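PDB 5WF2: uncharacterized protein from Equus caballus, which probably associates with the adapter-like complex AP-4 and may thereby take part in vesicular protein trafficking at the trans-Golgi network, this chain being its VHS/ENTH-like domain. Local coordinates for residues A[42-45]-A[46-50]; A[71-74]-A[75-79]; A[98-101]-A[102-106]; A[119-122]-A[123-127]. All blocks are in the same frame, centred on the assembly; numbering follows the deposited sequence.

Contact 1: A[42-45]-A[46-50]; sequences LSRE and EAQHF
Ser43 and Glu46 exchange bonds in both directions at the start of helix 44-56. The hydroxyl OG of Ser43 accepts from the backbone N of Glu46 at 3.0 Å, and carboxylate oxygen OE1 of Glu46 in turn accepts from Ser43 N, also at 3.0 Å and nearly straight (170°), the N-H coming from above the carboxylate plane. This reciprocal pair is a capping box, with Ser43 as N-cap. The serine can serve because OG stands between its own backbone N and carbonyl carbon (chi1 72°), a rotation that turns it to the first turn. One residue on, the guanidinium of Arg44 has the amide nitrogen of Gln48 over its face: NE2 stands 3.4 Å from CZ, the two planes 65° apart. Both groups bring N-H donors here, so the contact is van der Waals packing over the face and not a hydrogen bond. Leu42 CD1 touches Ala47 CB at 4.3 Å. Further out, Glu46 OE1 also makes a salt bridge with Arg80, a second partner that helps to fix the capping carboxylate. Leu42 lies against Val34 of helix 25-35 and Arg80 of helix 75-89, while Phe50 packs against both of these helices and helix 59-68.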
ATOM      1  N   LEU A  42       3.552  -4.202  -9.813  1.00 28.98           N
ATOM      2  CA  LEU A  42       4.502  -3.144 -10.102  1.00 30.48           C
ATOM      3  C   LEU A  42       5.750  -3.736 -10.764  1.00 28.42           C
ATOM      4  O   LEU A  42       6.156  -4.863 -10.478  1.00 27.02           O
ATOM      5  CB  LEU A  42       4.897  -2.403  -8.819  1.00 31.21           C
ATOM      6  CG  LEU A  42       3.827  -1.883  -7.840  1.00 28.34           C
ATOM      7  CD1 LEU A  42       4.511  -1.053  -6.760  1.00 29.94           C
ATOM      8  CD2 LEU A  42       2.769  -1.077  -8.539  1.00 34.07           C
ATOM      9  N   SER A  43       6.335  -2.986 -11.691  1.00 29.69           N
ATOM     10  CA  SER A  43       7.647  -3.357 -12.193  1.00 33.12           C
ATOM     11  C   SER A  43       8.721  -3.017 -11.170  1.00 33.10           C
ATOM     12  O   SER A  43       8.521  -2.229 -10.250  1.00 28.85           O
ATOM     13  CB  SER A  43       7.954  -2.632 -13.501  1.00 28.28           C
ATOM     14  OG  SER A  43       8.208  -1.255 -13.254  1.00 29.64           O
ATOM     15  N   ARG A  44       9.895  -3.595 -11.383  1.00 33.45           N
ATOM     16  CA  ARG A  44      11.042  -3.302 -10.540  1.00 35.81           C
ATOM     17  C   ARG A  44      11.340  -1.812 -10.545  1.00 36.13           C
ATOM     18  O   ARG A  44      11.603  -1.212  -9.493  1.00 32.96           O
ATOM     19  CB  ARG A  44      12.235  -4.118 -11.057  1.00 39.56           C
ATOM     20  CG  ARG A  44      13.505  -3.963 -10.283  1.00 45.40           C
ATOM     21  CD  ARG A  44      14.516  -5.077 -10.602  1.00 42.25           C
ATOM     22  NE  ARG A  44      15.479  -5.192  -9.504  1.00 52.11           N
ATOM     23  CZ  ARG A  44      16.646  -4.549  -9.438  1.00 54.61           C
ATOM     24  NH1 ARG A  44      17.033  -3.744 -10.421  1.00 59.16           N
ATOM     25  NH2 ARG A  44      17.441  -4.710  -8.382  1.00 56.37           N
ATOM     26  N   GLU A  45      11.232  -1.190 -11.723  1.00 34.86           N
ATOM     27  CA  GLU A  45      11.505   0.229 -11.878  1.00 35.90           C
ATOM     28  C   GLU A  45      10.471   1.055 -11.142  1.00 30.60           C
ATOM     29  O   GLU A  45      10.815   2.006 -10.437  1.00 33.48           O
ATOM     30  CB  GLU A  45      11.536   0.588 -13.373  1.00 42.84           C
ATOM     31  CG  GLU A  45      12.385  -0.397 -14.256  1.00 55.49           C
ATOM     32  CD  GLU A  45      11.585  -1.583 -14.879  1.00 55.10           C
ATOM     33  OE1 GLU A  45      11.020  -1.419 -15.999  1.00 58.30           O
ATOM     34  OE2 GLU A  45      11.531  -2.682 -14.264  1.00 37.51           O
ATOM     35  N   GLU A  46       9.201   0.680 -11.257  1.00 29.55           N
ATOM     36  CA  GLU A  46       8.145   1.466 -10.636  1.00 32.71           C
ATOM     37  C   GLU A  46       8.222   1.368  -9.121  1.00 28.51           C
ATOM     38  O   GLU A  46       8.031   2.367  -8.414  1.00 26.84           O
ATOM     39  CB  GLU A  46       6.785   0.990 -11.119  1.00 35.70           C
ATOM     40  CG  GLU A  46       6.445   1.333 -12.563  1.00 36.08           C
ATOM     41  CD  GLU A  46       5.248   0.546 -13.054  1.00 36.95           C
ATOM     42  OE1 GLU A  46       4.894  -0.470 -12.408  1.00 30.87           O
ATOM     43  OE2 GLU A  46       4.651   0.929 -14.078  1.00 36.62           O
ATOM     44  N   ALA A  47       8.498   0.176  -8.609  1.00 31.03           N
ATOM     45  CA  ALA A  47       8.612   0.013  -7.170  1.00 26.96           C
ATOM     46  C   ALA A  47       9.793   0.806  -6.626  1.00 27.88           C
ATOM     47  O   ALA A  47       9.680   1.476  -5.596  1.00 28.59           O
ATOM     48  CB  ALA A  47       8.749  -1.468  -6.832  1.00 30.42           C
ATOM     49  N   GLN A  48      10.943   0.747  -7.298  1.00 29.24           N
ATOM     50  CA  GLN A  48      12.102   1.495  -6.815  1.00 32.89           C
ATOM     51  C   GLN A  48      11.845   2.997  -6.826  1.00 29.80           C
ATOM     52  O   GLN A  48      12.241   3.715  -5.897  1.00 29.32           O
ATOM     53  CB  GLN A  48      13.331   1.153  -7.651  1.00 40.86           C
ATOM     54  CG  GLN A  48      13.804  -0.268  -7.418  1.00 44.20           C
ATOM     55  CD  GLN A  48      15.180  -0.536  -7.996  1.00 54.82           C
ATOM     56  OE1 GLN A  48      15.816   0.348  -8.585  1.00 59.45           O
ATOM     57  NE2 GLN A  48      15.652  -1.764  -7.819  1.00 57.93           N
ATOM     58  N   HIS A  49      11.198   3.489  -7.883  1.00 29.16           N
ATOM     59  CA  HIS A  49      10.809   4.894  -7.946  1.00 30.49           C
ATOM     60  C   HIS A  49       9.854   5.253  -6.820  1.00 30.82           C
ATOM     61  O   HIS A  49      10.051   6.253  -6.125  1.00 32.61           O
ATOM     62  CB  HIS A  49      10.166   5.193  -9.301  1.00 37.14           C
ATOM     63  CG  HIS A  49       9.410   6.488  -9.342  1.00 45.03           C
ATOM     64  ND1 HIS A  49       8.031   6.544  -9.277  1.00 51.01           N
ATOM     65  CD2 HIS A  49       9.836   7.770  -9.429  1.00 47.40           C
ATOM     66  CE1 HIS A  49       7.641   7.807  -9.335  1.00 50.04           C
ATOM     67  NE2 HIS A  49       8.716   8.570  -9.420  1.00 48.21           N
ATOM     68  N   PHE A  50       8.827   4.430  -6.615  1.00 30.75           N
ATOM     69  CA  PHE A  50       7.865   4.687  -5.552  1.00 31.85           C
ATOM     70  C   PHE A  50       8.570   4.809  -4.205  1.00 24.97           C
ATOM     71  O   PHE A  50       8.354   5.781  -3.466  1.00 25.86           O
ATOM     72  CB  PHE A  50       6.806   3.579  -5.507  1.00 28.49           C
ATOM     73  CG  PHE A  50       5.840   3.728  -4.354  1.00 27.26           C
ATOM     74  CD1 PHE A  50       4.888   4.720  -4.362  1.00 32.73           C
ATOM     75  CD2 PHE A  50       5.892   2.865  -3.278  1.00 32.64           C
ATOM     76  CE1 PHE A  50       4.005   4.865  -3.299  1.00 31.70           C
ATOM     77  CE2 PHE A  50       5.005   3.003  -2.204  1.00 31.48           C
ATOM     78  CZ  PHE A  50       4.070   3.995  -2.218  1.00 28.51           C
TER

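Contact 2: A[71-74]-A[75-79]; sequences GGTS and ECVQM
Ser74 caps the N-terminus of helix 75-89, and two hydrogen bonds tie it to the first turn. Its OG accepts from Val77 N at 3.3 Å, long but almost straight (171°); its carbonyl O receives Gln78 N at 3.1 Å as the first rung of the helical bonding. A chi1 of 78° tucks OG back over the serine's own backbone, where it faces the Val77 amide. Van der Waals contacts come mainly from Thr73, whose side chain crosses that of Val77 at about a right angle, CB lying 3.8 Å from CG1. The hydroxyl oxygen OG1 of Thr73 also touches Gln78 CG at 3.4 Å, but its polar partner is the carbonyl of His69. Gln78 runs extended past CG, which passes 3.4 Å from Ser74 O, and its NE2 bonds to the carbonyl of Leu70. Replacing Gln78 with an alanine would probably leave Leu70 O without this amide donor and open a gap beside Thr73 OG1, loosening the tie between the connection and the helix. The same glutamine also packs on Val118 of helix 117-132 and on Arg106 and Leu110 of helix 96-111. Serine is a classic N-cap residue, and here it starts the helix that follows helix 59-68 in this all-helical VHS/ENTH-like domain.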
ATOM      1  N   GLY A  71     -10.215   0.489  -1.108  1.00 36.15           N
ATOM      2  CA  GLY A  71     -11.662   0.370  -1.120  1.00 41.68           C
ATOM      3  C   GLY A  71     -12.270   1.314  -2.132  1.00 46.44           C
ATOM      4  O   GLY A  71     -11.763   2.417  -2.359  1.00 42.64           O
ATOM      5  N   GLY A  72     -13.364   0.868  -2.740  1.00 53.51           N
ATOM      6  CA  GLY A  72     -14.051   1.697  -3.711  1.00 53.80           C
ATOM      7  C   GLY A  72     -13.344   1.791  -5.034  1.00 52.25           C
ATOM      8  O   GLY A  72     -13.549   2.761  -5.775  1.00 54.90           O
ATOM      9  N   THR A  73     -12.507   0.810  -5.360  1.00 51.07           N
ATOM     10  CA  THR A  73     -11.783   0.839  -6.616  1.00 40.27           C
ATOM     11  C   THR A  73     -11.967  -0.492  -7.327  1.00 51.64           C
ATOM     12  O   THR A  73     -12.774  -1.332  -6.907  1.00 59.66           O
ATOM     13  CB  THR A  73     -10.287   1.140  -6.383  1.00 53.76           C
ATOM     14  OG1 THR A  73      -9.695   0.094  -5.605  1.00 48.06           O
ATOM     15  CG2 THR A  73     -10.089   2.451  -5.634  1.00 44.02           C
ATOM     16  N   SER A  74     -11.225  -0.674  -8.406  1.00 43.07           N
ATOM     17  CA  SER A  74     -11.181  -1.905  -9.165  1.00 40.96           C
ATOM     18  C   SER A  74     -10.162  -2.889  -8.591  1.00 41.83           C
ATOM     19  O   SER A  74      -9.319  -2.552  -7.761  1.00 40.29           O
ATOM     20  CB  SER A  74     -10.806  -1.585 -10.596  1.00 42.26           C
ATOM     21  OG  SER A  74      -9.405  -1.349 -10.655  1.00 43.13           O
ATOM     22  N   GLU A  75     -10.206  -4.110  -9.110  1.00 37.04           N
ATOM     23  CA  GLU A  75      -9.289  -5.149  -8.674  1.00 38.30           C
ATOM     24  C   GLU A  75      -7.845  -4.780  -8.988  1.00 36.91           C
ATOM     25  O   GLU A  75      -6.945  -5.042  -8.178  1.00 33.81           O
ATOM     26  CB  GLU A  75      -9.670  -6.474  -9.336  1.00 36.15           C
ATOM     27  CG  GLU A  75      -8.868  -7.654  -8.900  1.00 41.34           C
ATOM     28  CD  GLU A  75      -9.234  -8.925  -9.638  1.00 56.20           C
ATOM     29  OE1 GLU A  75      -8.997  -8.979 -10.864  1.00 59.76           O
ATOM     30  OE2 GLU A  75      -9.753  -9.871  -8.990  1.00 44.15           O
ATOM     31  N   CYS A  76      -7.593  -4.171 -10.161  1.00 34.99           N
ATOM     32  CA  CYS A  76      -6.212  -3.875 -10.533  1.00 34.64           C
ATOM     33  C   CYS A  76      -5.644  -2.770  -9.655  1.00 32.69           C
ATOM     34  O   CYS A  76      -4.482  -2.836  -9.240  1.00 36.62           O
ATOM     35  CB  CYS A  76      -6.100  -3.490 -12.015  1.00 38.08           C
ATOM     36  SG  CYS A  76      -4.420  -3.542 -12.628  1.00 40.97           S
ATOM     37  N   VAL A  77      -6.440  -1.760  -9.335  1.00 34.00           N
ATOM     38  CA  VAL A  77      -5.938  -0.701  -8.471  1.00 37.87           C
ATOM     39  C   VAL A  77      -5.659  -1.257  -7.076  1.00 31.91           C
ATOM     40  O   VAL A  77      -4.646  -0.912  -6.457  1.00 27.87           O
ATOM     41  CB  VAL A  77      -6.921   0.480  -8.433  1.00 38.26           C
ATOM     42  CG1 VAL A  77      -6.617   1.410  -7.279  1.00 36.22           C
ATOM     43  CG2 VAL A  77      -6.874   1.270  -9.762  1.00 35.87           C
ATOM     44  N   GLN A  78      -6.531  -2.140  -6.575  1.00 30.15           N
ATOM     45  CA  GLN A  78      -6.288  -2.761  -5.272  1.00 27.21           C
ATOM     46  C   GLN A  78      -4.994  -3.552  -5.284  1.00 30.98           C
ATOM     47  O   GLN A  78      -4.215  -3.494  -4.324  1.00 25.01           O
ATOM     48  CB  GLN A  78      -7.438  -3.674  -4.888  1.00 31.53           C
ATOM     49  CG  GLN A  78      -8.723  -2.970  -4.467  1.00 33.88           C
ATOM     50  CD  GLN A  78      -9.773  -3.964  -4.028  1.00 30.85           C
ATOM     51  OE1 GLN A  78     -10.019  -4.962  -4.708  1.00 35.25           O
ATOM     52  NE2 GLN A  78     -10.381  -3.719  -2.875  1.00 39.29           N
ATOM     53  N   MET A  79      -4.750  -4.320  -6.354  1.00 25.79           N
ATOM     54  CA  MET A  79      -3.540  -5.127  -6.443  1.00 27.32           C
ATOM     55  C   MET A  79      -2.290  -4.253  -6.442  1.00 25.76           C
ATOM     56  O   MET A  79      -1.332  -4.529  -5.714  1.00 23.84           O
ATOM     57  CB  MET A  79      -3.582  -6.021  -7.696  1.00 31.34           C
ATOM     58  CG  MET A  79      -4.561  -7.188  -7.562  1.00 29.46           C
ATOM     59  SD  MET A  79      -4.006  -8.474  -6.432  1.00 34.72           S
ATOM     60  CE  MET A  79      -2.594  -9.146  -7.296  1.00 39.50           C
TER

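Contact 3: A[98-101]-A[102-106]; sequences HILL and LTRPR
His98 to Arg106 form consecutive turns of helix 96-111, where the carbonyls of His98, Ile99 and Leu100 accept from the N atoms of Leu102, Thr103 and Arg104. The helix is kinked next: Pro105 has no N-H to give, and the N of Arg106 also lacks a bond to the preceding turn. Proline CD lies 4.0 Å from Leu101 O, which instead accepts a hydrogen bond from a water at 2.7 Å. That water sits in plane at the edge of the Arg104 guanidinium and accepts from NH1 at 3.3 Å, a long bond, so that the water links Leu101 O to the arginine. A bend at chi3 (-81°) folds the arginine back over Leu100, whose CG meets one face of the guanidinium off-centre, 3.9 Å from CZ. Thr103 OG1 donates to Ile99 O at 2.8 Å from above the carbonyl plane, while Thr103 N approaches the same oxygen close to the C=O direction. Its methyl CG2 lies beside Ile99 CG2 at 4.1 Å, both residues buried against Leu63 and Phe129. A valine in place of Thr103 is likely to leave Ile99 O with one donor fewer and to put an apolar methyl against that carbonyl. Leu102 CD1 meets the His98 ring obliquely, 3.8 Å from CD2. The buried Thr103 hydroxyl is thus satisfied within the helix, and the carbonyl deprived of its amide by proline is satisfied by water.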
ATOM      1  N   HIS A  98       5.035  -0.350  12.925  1.00 24.58           N
ATOM      2  CA  HIS A  98       4.196   0.807  12.651  1.00 19.82           C
ATOM      3  C   HIS A  98       3.416   0.628  11.358  1.00 24.63           C
ATOM      4  O   HIS A  98       2.236   0.998  11.281  1.00 21.26           O
ATOM      5  CB  HIS A  98       5.060   2.065  12.594  1.00 23.24           C
ATOM      6  CG  HIS A  98       4.315   3.341  12.829  1.00 27.31           C
ATOM      7  ND1 HIS A  98       4.962   4.543  13.034  1.00 32.06           N
ATOM      8  CD2 HIS A  98       2.992   3.611  12.890  1.00 25.14           C
ATOM      9  CE1 HIS A  98       4.065   5.502  13.208  1.00 34.56           C
ATOM     10  NE2 HIS A  98       2.860   4.964  13.109  1.00 26.47           N
ATOM     11  N   ILE A  99       4.039   0.051  10.331  1.00 25.33           N
ATOM     12  CA  ILE A  99       3.283  -0.262   9.119  1.00 22.01           C
ATOM     13  C   ILE A  99       2.161  -1.241   9.441  1.00 18.38           C
ATOM     14  O   ILE A  99       1.029  -1.059   8.976  1.00 22.18           O
ATOM     15  CB  ILE A  99       4.208  -0.778   8.004  1.00 23.34           C
ATOM     16  CG1 ILE A  99       5.148   0.366   7.584  1.00 29.66           C
ATOM     17  CG2 ILE A  99       3.403  -1.085   6.759  1.00 25.10           C
ATOM     18  CD1 ILE A  99       6.141  -0.012   6.529  1.00 36.52           C
ATOM     19  N   LEU A 100       2.428  -2.212  10.309  1.00 21.57           N
ATOM     20  CA  LEU A 100       1.391  -3.166  10.688  1.00 26.15           C
ATOM     21  C   LEU A 100       0.266  -2.477  11.440  1.00 22.92           C
ATOM     22  O   LEU A 100      -0.915  -2.706  11.156  1.00 20.91           O
ATOM     23  CB  LEU A 100       1.971  -4.280  11.513  1.00 22.39           C
ATOM     24  CG  LEU A 100       1.013  -5.340  12.089  1.00 19.93           C
ATOM     25  CD1 LEU A 100       0.180  -6.004  11.014  1.00 28.90           C
ATOM     26  CD2 LEU A 100       1.835  -6.329  12.833  1.00 28.85           C
ATOM     27  N   LEU A 101       0.610  -1.663  12.432  1.00 22.59           N
ATOM     28  CA  LEU A 101      -0.417  -0.904  13.148  1.00 20.23           C
ATOM     29  C   LEU A 101      -1.332  -0.168  12.193  1.00 20.87           C
ATOM     30  O   LEU A 101      -2.556  -0.180  12.359  1.00 22.31           O
ATOM     31  CB  LEU A 101       0.267   0.061  14.112  1.00 19.94           C
ATOM     32  CG  LEU A 101      -0.601   0.941  14.997  1.00 22.86           C
ATOM     33  CD1 LEU A 101       0.241   1.325  16.168  1.00 23.19           C
ATOM     34  CD2 LEU A 101      -1.102   2.190  14.276  1.00 21.90           C
ATOM     35  N   LEU A 102      -0.765   0.500  11.176  1.00 21.69           N
ATOM     36  CA  LEU A 102      -1.591   1.275  10.267  1.00 22.18           C
ATOM     37  C   LEU A 102      -2.378   0.407   9.284  1.00 19.65           C
ATOM     38  O   LEU A 102      -3.485   0.785   8.901  1.00 23.27           O
ATOM     39  CB  LEU A 102      -0.739   2.259   9.488  1.00 24.32           C
ATOM     40  CG  LEU A 102      -0.012   3.282  10.392  1.00 22.67           C
ATOM     41  CD1 LEU A 102       1.092   3.999   9.622  1.00 30.88           C
ATOM     42  CD2 LEU A 102      -1.031   4.261  10.970  1.00 27.15           C
ATOM     43  N   THR A 103      -1.829  -0.712   8.846  1.00 21.96           N
ATOM     44  CA  THR A 103      -2.467  -1.460   7.767  1.00 23.65           C
ATOM     45  C   THR A 103      -3.295  -2.637   8.251  1.00 22.21           C
ATOM     46  O   THR A 103      -4.091  -3.182   7.467  1.00 22.88           O
ATOM     47  CB  THR A 103      -1.423  -1.976   6.759  1.00 20.35           C
ATOM     48  OG1 THR A 103      -0.510  -2.855   7.400  1.00 23.52           O
ATOM     49  CG2 THR A 103      -0.643  -0.821   6.147  1.00 24.40           C
ATOM     50  N   ARG A 104      -3.121  -3.072   9.495  1.00 25.13           N
ATOM     51  CA  ARG A 104      -3.780  -4.295   9.937  1.00 23.21           C
ATOM     52  C   ARG A 104      -5.275  -4.310   9.676  1.00 24.98           C
ATOM     53  O   ARG A 104      -5.775  -5.338   9.182  1.00 22.36           O
ATOM     54  CB  ARG A 104      -3.505  -4.550  11.417  1.00 26.44           C
ATOM     55  CG  ARG A 104      -4.333  -5.687  11.958  1.00 32.11           C
ATOM     56  CD  ARG A 104      -4.292  -5.712  13.452  1.00 29.92           C
ATOM     57  NE  ARG A 104      -3.084  -6.345  13.970  1.00 33.13           N
ATOM     58  CZ  ARG A 104      -2.062  -5.676  14.484  1.00 29.97           C
ATOM     59  NH1 ARG A 104      -2.103  -4.351  14.492  1.00 26.29           N
ATOM     60  NH2 ARG A 104      -1.015  -6.335  14.975  1.00 26.83           N
ATOM     61  N   PRO A 105      -6.049  -3.269   9.985  1.00 26.63           N
ATOM     62  CA  PRO A 105      -7.510  -3.394   9.818  1.00 27.50           C
ATOM     63  C   PRO A 105      -7.959  -3.648   8.397  1.00 27.73           C
ATOM     64  O   PRO A 105      -8.813  -4.513   8.167  1.00 22.73           O
ATOM     65  CB  PRO A 105      -8.034  -2.053  10.348  1.00 29.28           C
ATOM     66  CG  PRO A 105      -7.029  -1.627  11.321  1.00 32.92           C
ATOM     67  CD  PRO A 105      -5.707  -2.053  10.743  1.00 26.60           C
ATOM     68  N   ARG A 106      -7.429  -2.904   7.432  1.00 23.90           N
ATOM     69  CA  ARG A 106      -7.864  -3.091   6.063  1.00 24.23           C
ATOM     70  C   ARG A 106      -7.327  -4.392   5.494  1.00 22.55           C
ATOM     71  O   ARG A 106      -8.039  -5.098   4.767  1.00 21.23           O
ATOM     72  CB  ARG A 106      -7.454  -1.909   5.196  1.00 24.72           C
ATOM     73  CG  ARG A 106      -8.057  -1.960   3.777  1.00 25.55           C
ATOM     74  CD  ARG A 106      -9.643  -2.076   3.778  1.00 31.42           C
ATOM     75  NE  ARG A 106     -10.174  -2.176   2.417  1.00 34.35           N
ATOM     76  CZ  ARG A 106     -11.292  -2.821   2.071  1.00 34.52           C
ATOM     77  NH1 ARG A 106     -12.030  -3.449   2.978  1.00 37.72           N
ATOM     78  NH2 ARG A 106     -11.650  -2.878   0.790  1.00 32.75           N
TER
HETATM   79  O   HOH W   1      -4.060  -1.741  14.014  1.00 21.50           O

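Contact 4: A[119-122]-A[123-127]; sequences TNKA and TKILR
Thr119 O accepts two bonds from Thr123, one from the backbone and one from the side chain. The N of Thr123 reaches it at 3.0 Å and OG1 at 2.8 Å, the two donors arriving from opposite faces of the carbonyl plane. With OG1 anti to the carbonyl carbon (chi1 -61°), the hydroxyl is swung back along the helix to the preceding turn and its proton is used up there. Thr119's own hydroxyl goes elsewhere, bonding to the carbonyl of Ser114. The carbonyls of Asn120, Lys121 and Ala122 each take the amide four residues on, from Lys124, Ile125 and Leu126. On the outer surface, a water joins two polar ends that are not directly bonded: it donates to Asn120 OD1 at 3.1 Å and accepts from Lys124 NZ at 2.7 Å, while OD1 and NZ stand 4.2 Å apart. Apolar contact is slight, the aliphatic CG of Lys121 lying 4.1 Å from Ile125 CD1. Ile125 packs on Leu82 and Ala86 of helix 75-89 and on Leu107, and Ala122 on Leu110, both of helix 96-111. The pattern is that of an amphipathic helix, with Asn120 and Lys124 exposed, Ala122, Ile125 and Leu126 buried, and Lys121 between, in the last helix of this VHS/ENTH-like fold.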
ATOM      1  N   THR A 119      -7.562 -10.982  -2.135  1.00 27.44           N
ATOM      2  CA  THR A 119      -7.622 -11.681  -0.858  1.00 28.73           C
ATOM      3  C   THR A 119      -6.300 -12.390  -0.574  1.00 25.99           C
ATOM      4  O   THR A 119      -5.754 -12.320   0.541  1.00 25.82           O
ATOM      5  CB  THR A 119      -8.798 -12.687  -0.860  1.00 23.40           C
ATOM      6  OG1 THR A 119     -10.051 -11.977  -0.918  1.00 28.35           O
ATOM      7  CG2 THR A 119      -8.774 -13.524   0.407  1.00 28.74           C
ATOM      8  N   ASN A 120      -5.773 -13.094  -1.575  1.00 25.84           N
ATOM      9  CA  ASN A 120      -4.536 -13.830  -1.395  1.00 29.24           C
ATOM     10  C   ASN A 120      -3.384 -12.879  -1.087  1.00 25.18           C
ATOM     11  O   ASN A 120      -2.583 -13.117  -0.174  1.00 26.01           O
ATOM     12  CB  ASN A 120      -4.226 -14.658  -2.651  1.00 30.99           C
ATOM     13  CG  ASN A 120      -2.915 -15.457  -2.525  1.00 47.24           C
ATOM     14  OD1 ASN A 120      -1.962 -15.268  -3.304  1.00 50.28           O
ATOM     15  ND2 ASN A 120      -2.864 -16.353  -1.541  1.00 40.04           N
ATOM     16  N   LYS A 121      -3.277 -11.809  -1.849  1.00 22.13           N
ATOM     17  CA  LYS A 121      -2.145 -10.909  -1.681  1.00 27.30           C
ATOM     18  C   LYS A 121      -2.226 -10.177  -0.344  1.00 23.16           C
ATOM     19  O   LYS A 121      -1.205  -9.990   0.333  1.00 19.65           O
ATOM     20  CB  LYS A 121      -2.078  -9.925  -2.849  1.00 22.40           C
ATOM     21  CG  LYS A 121      -0.769  -9.073  -2.860  1.00 29.47           C
ATOM     22  CD  LYS A 121      -0.607  -8.188  -4.124  1.00 33.68           C
ATOM     23  CE  LYS A 121       0.868  -8.148  -4.582  1.00 39.71           C
ATOM     24  NZ  LYS A 121       1.746  -7.978  -3.390  1.00 43.76           N
ATOM     25  N   ALA A 122      -3.423  -9.743   0.052  1.00 22.27           N
ATOM     26  CA  ALA A 122      -3.575  -9.099   1.358  1.00 20.99           C
ATOM     27  C   ALA A 122      -3.206 -10.050   2.474  1.00 18.69           C
ATOM     28  O   ALA A 122      -2.624  -9.641   3.484  1.00 19.34           O
ATOM     29  CB  ALA A 122      -5.014  -8.633   1.534  1.00 23.52           C
ATOM     30  N   THR A 123      -3.569 -11.323   2.332  1.00 22.83           N
ATOM     31  CA  THR A 123      -3.257 -12.292   3.368  1.00 20.94           C
ATOM     32  C   THR A 123      -1.743 -12.447   3.516  1.00 20.12           C
ATOM     33  O   THR A 123      -1.223 -12.445   4.641  1.00 20.31           O
ATOM     34  CB  THR A 123      -3.921 -13.637   3.068  1.00 25.49           C
ATOM     35  OG1 THR A 123      -5.356 -13.488   3.034  1.00 24.46           O
ATOM     36  CG2 THR A 123      -3.575 -14.647   4.139  1.00 28.98           C
ATOM     37  N   LYS A 124      -1.012 -12.562   2.388  1.00 22.56           N
ATOM     38  CA  LYS A 124       0.443 -12.782   2.470  1.00 23.26           C
ATOM     39  C   LYS A 124       1.139 -11.582   3.084  1.00 20.30           C
ATOM     40  O   LYS A 124       2.069 -11.738   3.876  1.00 19.58           O
ATOM     41  CB  LYS A 124       1.040 -13.063   1.087  1.00 21.75           C
ATOM     42  CG  LYS A 124       0.343 -14.157   0.355  1.00 30.83           C
ATOM     43  CD  LYS A 124       1.239 -14.899  -0.649  1.00 30.21           C
ATOM     44  CE  LYS A 124       1.639 -14.067  -1.823  1.00 30.42           C
ATOM     45  NZ  LYS A 124       2.162 -14.967  -2.944  1.00 29.07           N
ATOM     46  N   ILE A 125       0.678 -10.375   2.749  1.00 20.73           N
ATOM     47  CA  ILE A 125       1.263  -9.170   3.328  1.00 18.56           C
ATOM     48  C   ILE A 125       1.014  -9.148   4.832  1.00 20.08           C
ATOM     49  O   ILE A 125       1.901  -8.821   5.627  1.00 20.86           O
ATOM     50  CB  ILE A 125       0.681  -7.915   2.664  1.00 21.26           C
ATOM     51  CG1 ILE A 125       1.096  -7.822   1.200  1.00 20.40           C
ATOM     52  CG2 ILE A 125       1.148  -6.697   3.386  1.00 21.54           C
ATOM     53  CD1 ILE A 125       0.394  -6.789   0.367  1.00 23.66           C
ATOM     54  N   LEU A 126      -0.225  -9.415   5.234  1.00 21.07           N
ATOM     55  CA  LEU A 126      -0.570  -9.377   6.647  1.00 18.64           C
ATOM     56  C   LEU A 126       0.232 -10.406   7.411  1.00 19.44           C
ATOM     57  O   LEU A 126       0.772 -10.117   8.484  1.00 17.66           O
ATOM     58  CB  LEU A 126      -2.070  -9.625   6.808  1.00 19.65           C
ATOM     59  CG  LEU A 126      -2.647  -9.617   8.221  1.00 26.88           C
ATOM     60  CD1 LEU A 126      -2.297  -8.340   8.915  1.00 25.34           C
ATOM     61  CD2 LEU A 126      -4.165  -9.778   8.151  1.00 28.01           C
ATOM     62  N   ARG A 127       0.343 -11.629   6.869  1.00 24.27           N
ATOM     63  CA  ARG A 127       1.100 -12.673   7.566  1.00 24.21           C
ATOM     64  C   ARG A 127       2.579 -12.326   7.679  1.00 19.47           C
ATOM     65  O   ARG A 127       3.217 -12.638   8.685  1.00 22.47           O
ATOM     66  CB  ARG A 127       0.929 -14.021   6.864  1.00 27.88           C
ATOM     67  CG  ARG A 127      -0.510 -14.594   6.892  1.00 35.89           C
ATOM     68  CD  ARG A 127      -0.954 -15.155   8.230  1.00 47.99           C
ATOM     69  NE  ARG A 127      -1.668 -14.150   9.006  1.00 46.89           N
ATOM     70  CZ  ARG A 127      -2.964 -13.880   8.886  1.00 45.89           C
ATOM     71  NH1 ARG A 127      -3.719 -14.551   8.021  1.00 45.52           N
ATOM     72  NH2 ARG A 127      -3.501 -12.923   9.639  1.00 40.53           N
TER
HETATM   73  O   HOH W   2       0.590 -17.013  -3.781  1.00 37.94           O

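How the contacts relate
The four contacts follow one another along the chain, each closing before the next opens, and all lie within the single VHS/ENTH-like domain. Contacts 1 and 2 mark the starts of helices 44-56 and 75-89; contacts 3 and 4 lie within the successive helices 96-111 and 117-132. Contact 1 stands apart, its centre about 22 Å from that of contact 3 across the middle of the chain. The other three touch: Arg106 NH2 meets Gly71 CA at 3.8 Å, Met79 packs on Lys121, and Leu100 on Leu126, the centres of contacts 3 and 4 being about 12 Å apart. The local caps and side-chain bonds thus lie on helices that pack together in one compact, all-helical fold.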